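Local atomic coordinates of replicative DNA helicase (Mycobacterium smegmatis, PDB entry 6OWN), a protein that is the splicing domain of an intein in a replicative DNA helicase, probably excising itself from the precursor in a reaction that zinc reversibly inhibits. Residues A[36-41]-A[118-123]; A[6-11]-A[128-133]. All coordinates share one frame; numbering follows the deposited sequence.

Interaction 1 of 2, residues A[36-41]-A[118-123]; sequences VVADTD and CVEVDN. With ZN (zinc ion), chain E.
V36-D39 and V119-V121 run side by side as antiparallel neighbours, their axes 4.6 Å apart at closest approach and 153° apart in direction. Both belong to the inner pair of a four-stranded antiparallel sheet in the all-beta HINT fold expected of an intein. V36 faces V121 and D39 faces V119 as non-hydrogen-bonded pairs; between them the register slips by one residue at V37, whose psi lies near zero (-3°), as in a beta bulge. E120 bonds on both sides of the slip: its O accepts the N-H of V37, and its N goes to A38 O at 2.9 Å.

On the face that carries V36, V119 and V121, the two methyls of V36 divide the work. CG1, anti to the backbone N, comes down on V119 CB (3.9 Å), while CG2 reaches V121 CG1; L26 of strand 25-27 also touches V36 and V119. A38 and E120 lie on the other face, where E120, extended to its carboxylate, brings OE1 alongside A38 CB. At the V37 end, CG1 of V37 rests at right angles to the D122 side chain, 3.7 Å from OD2, an oxygen that is salt-bridged to R35.

At the other end T40 grips C118 at several points. Its backbone N reaches C118 O, and CG2 packs on C118 CB at 3.8 Å. The hydroxyl, set between the backbone N and carbonyl carbon of its own residue (chi1 75°), accepts the N-H of C118 at 3.0 Å (N to OG1) in a nearly straight bond and donates to D41 O. Neighbouring R117 adds a salt bridge to D39 OD2 and a bond to T40 O. T40 thus holds both N and O of the cysteine, whose SG binds zinc at 2.3 Å.

Interaction 2 of 2, residues A[6-11]-A[128-133]; sequences TPLPTP and YLAGPG
The Y128 ring meets L8 at its edge: CD2 of the leucine lies near the ring plane, 4.0 Å from CE2, while V119 covers one face above CE1. M17, H65 and T137 also touch the Y128 side chain, so the ring sits buried where several parts of what is expected to be a HINT fold converge. Here strand 7-10, paired in a hairpin with 13-16, passes strand 127-130, which pairs with 135-138. Segments 7-10 and 128-130 differ in direction by 133°, and they pack with a single direct backbone bond between them.

L8 supplies the inner part of the contact. Its CG stands beside the backbone N, anti to the carbonyl carbon, which lets CD2 reach over to A130 CB (3.7 Å) as well as to the tyrosine edge; M17 and L26 also touch it.

The prolines flanking L8 make the other contacts. P9 stands across the L129 side chain at about a right angle, its CG 3.7 Å from L129 CB and its CD 3.3 Å from L129 O; W14 and L27 also touch this proline. The P7 and P132 rings cross obliquely, CG of P7 3.8 Å from CD of P132, toward the exposed end of the contact. Between the P7-P132 and P9-L129 contacts lies the direct bond: G131 N gives its hydrogen to P7 O at 2.8 Å, meeting the carbonyl almost head-on although the N-H...O angle is only 139°. G131 has positive phi there, as the chain turns into P132.

Prolines have no backbone N-H to donate, so P9 cannot answer the L129 carbonyl directly. A water does it instead, donating one hydrogen to P9 O and the other to L129 O, at 2.8 Å each.

Interaction 1 lies within the chain loop closed by interaction 2, and their centres are 14 Å apart. Strand 116-121 leads on to strand 127-130, and the two contacts join directly where V119 CG2 sits 4.0 Å from Y128 CE1. The zinc lies at this junction: besides its bond to C118 SG, it has the Y128 OH 2.7 Å and the V119 N 2.9 Å away, and these three residues make up the metal site. T40 of interaction 1 holds the cysteine backbone, whereas L8 of interaction 2 borders the tyrosine ring, so interaction 1 borders the site at the cysteine and interaction 2 at the tyrosine. Zinc reversibly inhibits splicing, and a metal held by C118 here may contribute.

Interaction 1 of 2, residues A[36-41]-A[118-123]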
loop_
_atom_site.group_PDB
_atom_site.type_symbol
_atom_site.label_atom_id
_atom_site.label_comp_id
_atom_site.label_asym_id
_atom_site.label_seq_id
_atom_site.Cartn_x
_atom_site.Cartn_y
_atom_site.Cartn_z
ATOM N N VAL A 36 7.720 -3.089 11.256
ATOM C CA VAL A 36 6.437 -3.776 11.179
ATOM C C VAL A 36 6.169 -4.371 12.555
ATOM O O VAL A 36 6.967 -5.176 13.046
ATOM C CB VAL A 36 6.453 -4.872 10.097
ATOM C CG1 VAL A 36 5.146 -5.647 10.085
ATOM C CG2 VAL A 36 6.734 -4.276 8.708
ATOM N N VAL A 37 5.059 -3.971 13.178
ATOM C CA VAL A 37 4.742 -4.367 14.549
ATOM C C VAL A 37 3.520 -5.273 14.644
ATOM O O VAL A 37 3.178 -5.700 15.758
ATOM C CB VAL A 37 4.536 -3.140 15.458
ATOM C CG1 VAL A 37 5.847 -2.340 15.610
ATOM C CG2 VAL A 37 3.413 -2.270 14.912
ATOM N N ALA A 38 2.850 -5.566 13.532
ATOM C CA ALA A 38 1.635 -6.375 13.525
ATOM C C ALA A 38 1.271 -6.681 12.080
ATOM O O ALA A 38 1.621 -5.927 11.167
ATOM C CB ALA A 38 0.472 -5.663 14.227
ATOM N N ASP A 39 0.552 -7.786 11.880
ATOM C CA ASP A 39 0.131 -8.160 10.538
ATOM C C ASP A 39 -1.216 -8.874 10.590
ATOM O O ASP A 39 -1.797 -9.091 11.657
ATOM C CB ASP A 39 1.191 -9.031 9.851
ATOM C CG ASP A 39 1.282 -10.436 10.441
ATOM O OD1 ASP A 39 0.583 -10.752 11.434
ATOM O OD2 ASP A 39 2.086 -11.233 9.922
ATOM N N THR A 40 -1.701 -9.243 9.416
ATOM C CA THR A 40 -2.815 -10.159 9.253
ATOM C C THR A 40 -2.303 -11.480 8.697
ATOM O O THR A 40 -1.177 -11.581 8.198
ATOM C CB THR A 40 -3.874 -9.576 8.310
ATOM O OG1 THR A 40 -3.400 -9.662 6.961
ATOM C CG2 THR A 40 -4.140 -8.123 8.645
ATOM N N ASP A 41 -3.146 -12.505 8.802
ATOM C CA ASP A 41 -2.967 -13.688 7.980
ATOM C C ASP A 41 -3.091 -13.317 6.500
ATOM O O ASP A 41 -3.515 -12.217 6.137
ATOM C CB ASP A 41 -4.027 -14.740 8.301
ATOM C CG ASP A 41 -3.814 -15.423 9.634
ATOM O OD1 ASP A 41 -2.987 -14.950 10.451
ATOM O OD2 ASP A 41 -4.497 -16.450 9.856
ATOM N N CYS A 118 -2.275 -7.444 5.222
ATOM C CA CYS A 118 -1.961 -6.099 5.682
ATOM C C CYS A 118 -0.867 -6.182 6.738
ATOM O O CYS A 118 -0.636 -7.236 7.335
ATOM C CB CYS A 118 -3.204 -5.385 6.256
ATOM S SG CYS A 118 -3.294 -3.552 5.981
ATOM N N VAL A 119 -0.175 -5.059 6.943
ATOM C CA VAL A 119 0.806 -4.910 8.014
ATOM C C VAL A 119 0.615 -3.536 8.639
ATOM O O VAL A 119 0.075 -2.615 8.021
ATOM C CB VAL A 119 2.270 -5.049 7.540
ATOM C CG1 VAL A 119 2.540 -6.434 6.971
ATOM C CG2 VAL A 119 2.603 -3.959 6.543
ATOM N N GLU A 120 1.072 -3.409 9.879
ATOM C CA GLU A 120 1.065 -2.148 10.612
ATOM C C GLU A 120 2.498 -1.770 10.959
ATOM O O GLU A 120 3.301 -2.635 11.335
ATOM C CB GLU A 120 0.213 -2.249 11.888
ATOM C CG GLU A 120 0.054 -0.933 12.649
ATOM C CD GLU A 120 -0.642 -1.095 13.995
ATOM O OE1 GLU A 120 -1.055 -2.226 14.336
ATOM O OE2 GLU A 120 -0.765 -0.082 14.718
ATOM N N VAL A 121 2.823 -0.484 10.803
ATOM C CA VAL A 121 4.162 0.033 11.079
ATOM C C VAL A 121 4.050 1.113 12.158
ATOM O O VAL A 121 2.968 1.619 12.445
ATOM C CB VAL A 121 4.858 0.579 9.811
ATOM C CG1 VAL A 121 5.071 -0.537 8.784
ATOM C CG2 VAL A 121 4.061 1.712 9.210
ATOM N N ASP A 122 5.193 1.469 12.762
ATOM C CA ASP A 122 5.154 2.308 13.958
ATOM C C ASP A 122 5.664 3.745 13.760
ATOM O O ASP A 122 6.022 4.398 14.745
ATOM C CB ASP A 122 5.902 1.626 15.109
ATOM C CG ASP A 122 7.361 1.313 14.791
ATOM O OD1 ASP A 122 7.865 1.719 13.722
ATOM O OD2 ASP A 122 8.005 0.639 15.631
ATOM N N ASN A 123 5.658 4.290 12.526
ATOM C CA ASN A 123 5.949 5.720 12.494
ATOM C C ASN A 123 4.671 6.517 12.743
ATOM O O ASN A 123 3.564 5.997 12.567
ATOM C CB ASN A 123 6.589 6.107 11.165
ATOM C CG ASN A 123 5.705 5.806 9.974
ATOM O OD1 ASN A 123 4.783 6.557 9.667
ATOM N ND2 ASN A 123 6.005 4.714 9.278
HETATM ZN ZN ZN E . -1.193 -2.799 5.377
#

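Interaction 2 of 2, residues A[6-11]-A[128-133]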
loop_
_atom_site.group_PDB
_atom_site.type_symbol
_atom_site.label_atom_id
_atom_site.label_comp_id
_atom_site.label_asym_id
_atom_site.label_seq_id
_atom_site.Cartn_x
_atom_site.Cartn_y
_atom_site.Cartn_z
ATOM N N THR A 6 2.811 -7.885 -4.202
ATOM C CA THR A 6 3.162 -6.470 -4.200
ATOM C C THR A 6 4.574 -6.298 -3.651
ATOM O O THR A 6 4.834 -6.689 -2.502
ATOM C CB THR A 6 2.187 -5.656 -3.356
ATOM O OG1 THR A 6 0.849 -5.828 -3.844
ATOM C CG2 THR A 6 2.561 -4.168 -3.420
ATOM N N PRO A 7 5.504 -5.733 -4.412
ATOM C CA PRO A 7 6.835 -5.467 -3.855
ATOM C C PRO A 7 6.792 -4.275 -2.912
ATOM O O PRO A 7 6.059 -3.313 -3.138
ATOM C CB PRO A 7 7.690 -5.183 -5.096
ATOM C CG PRO A 7 6.717 -4.678 -6.115
ATOM C CD PRO A 7 5.414 -5.377 -5.844
ATOM N N LEU A 8 7.583 -4.358 -1.838
ATOM C CA LEU A 8 7.703 -3.293 -0.851
ATOM C C LEU A 8 9.187 -3.027 -0.604
ATOM O O LEU A 8 9.949 -3.975 -0.382
ATOM C CB LEU A 8 7.016 -3.682 0.466
ATOM C CG LEU A 8 5.608 -4.268 0.419
ATOM C CD1 LEU A 8 5.259 -4.920 1.765
ATOM C CD2 LEU A 8 4.609 -3.176 0.069
ATOM N N PRO A 9 9.637 -1.776 -0.619
ATOM C CA PRO A 9 11.057 -1.525 -0.341
ATOM C C PRO A 9 11.373 -1.698 1.135
ATOM O O PRO A 9 10.514 -1.537 2.006
ATOM C CB PRO A 9 11.260 -0.073 -0.783
ATOM C CG PRO A 9 9.904 0.571 -0.573
ATOM C CD PRO A 9 8.895 -0.531 -0.897
ATOM N N THR A 10 12.633 -2.021 1.406
ATOM C CA THR A 10 13.161 -2.276 2.736
ATOM C C THR A 10 14.539 -1.651 2.847
ATOM O O THR A 10 15.178 -1.362 1.827
ATOM C CB THR A 10 13.288 -3.777 3.024
ATOM O OG1 THR A 10 14.394 -4.302 2.280
ATOM C CG2 THR A 10 12.024 -4.526 2.647
ATOM N N PRO A 11 15.063 -1.489 4.068
ATOM C CA PRO A 11 16.431 -0.953 4.209
ATOM C C PRO A 11 17.493 -1.806 3.548
ATOM O O PRO A 11 18.591 -1.302 3.273
ATOM C CB PRO A 11 16.632 -0.883 5.728
ATOM C CG PRO A 11 15.248 -0.806 6.292
ATOM C CD PRO A 11 14.398 -1.639 5.377
ATOM N N TYR A 128 3.672 3.432 4.907
ATOM C CA TYR A 128 4.826 2.748 4.341
ATOM C C TYR A 128 4.772 2.871 2.825
ATOM O O TYR A 128 3.723 3.147 2.244
ATOM C CB TYR A 128 4.902 1.265 4.762
ATOM C CG TYR A 128 3.701 0.418 4.388
ATOM C CD1 TYR A 128 2.594 0.340 5.230
ATOM C CD2 TYR A 128 3.675 -0.319 3.192
ATOM C CE1 TYR A 128 1.490 -0.437 4.892
ATOM C CE2 TYR A 128 2.582 -1.107 2.857
ATOM C CZ TYR A 128 1.494 -1.158 3.704
ATOM O OH TYR A 128 0.402 -1.922 3.364
ATOM N N LEU A 129 5.922 2.675 2.191
ATOM C CA LEU A 129 6.026 2.756 0.742
ATOM C C LEU A 129 5.720 1.399 0.124
ATOM O O LEU A 129 6.083 0.360 0.680
ATOM C CB LEU A 129 7.422 3.227 0.335
ATOM C CG LEU A 129 7.834 4.561 0.978
ATOM C CD1 LEU A 129 9.200 5.027 0.486
ATOM C CD2 LEU A 129 6.782 5.652 0.746
ATOM N N ALA A 130 5.048 1.412 -1.033
ATOM C CA ALA A 130 4.552 0.189 -1.652
ATOM C C ALA A 130 4.717 0.287 -3.159
ATOM O O ALA A 130 4.664 1.378 -3.729
ATOM C CB ALA A 130 3.065 -0.075 -1.320
ATOM N N GLY A 131 4.897 -0.874 -3.801
ATOM C CA GLY A 131 5.006 -0.946 -5.237
ATOM C C GLY A 131 6.369 -0.533 -5.750
ATOM O O GLY A 131 7.192 0.048 -5.028
ATOM N N PRO A 132 6.645 -0.836 -7.019
ATOM C CA PRO A 132 7.942 -0.438 -7.581
ATOM C C PRO A 132 8.118 1.071 -7.638
ATOM O O PRO A 132 9.258 1.541 -7.715
ATOM C CB PRO A 132 7.935 -1.072 -8.983
ATOM C CG PRO A 132 6.472 -1.288 -9.311
ATOM C CD PRO A 132 5.796 -1.552 -7.991
ATOM N N GLY A 133 7.037 1.847 -7.572
ATOM C CA GLY A 133 7.134 3.290 -7.504
ATOM C C GLY A 133 7.278 3.873 -6.113
ATOM O O GLY A 133 7.423 5.093 -5.975
HETATM O O HOH W 1 8.236 0.024 2.406
#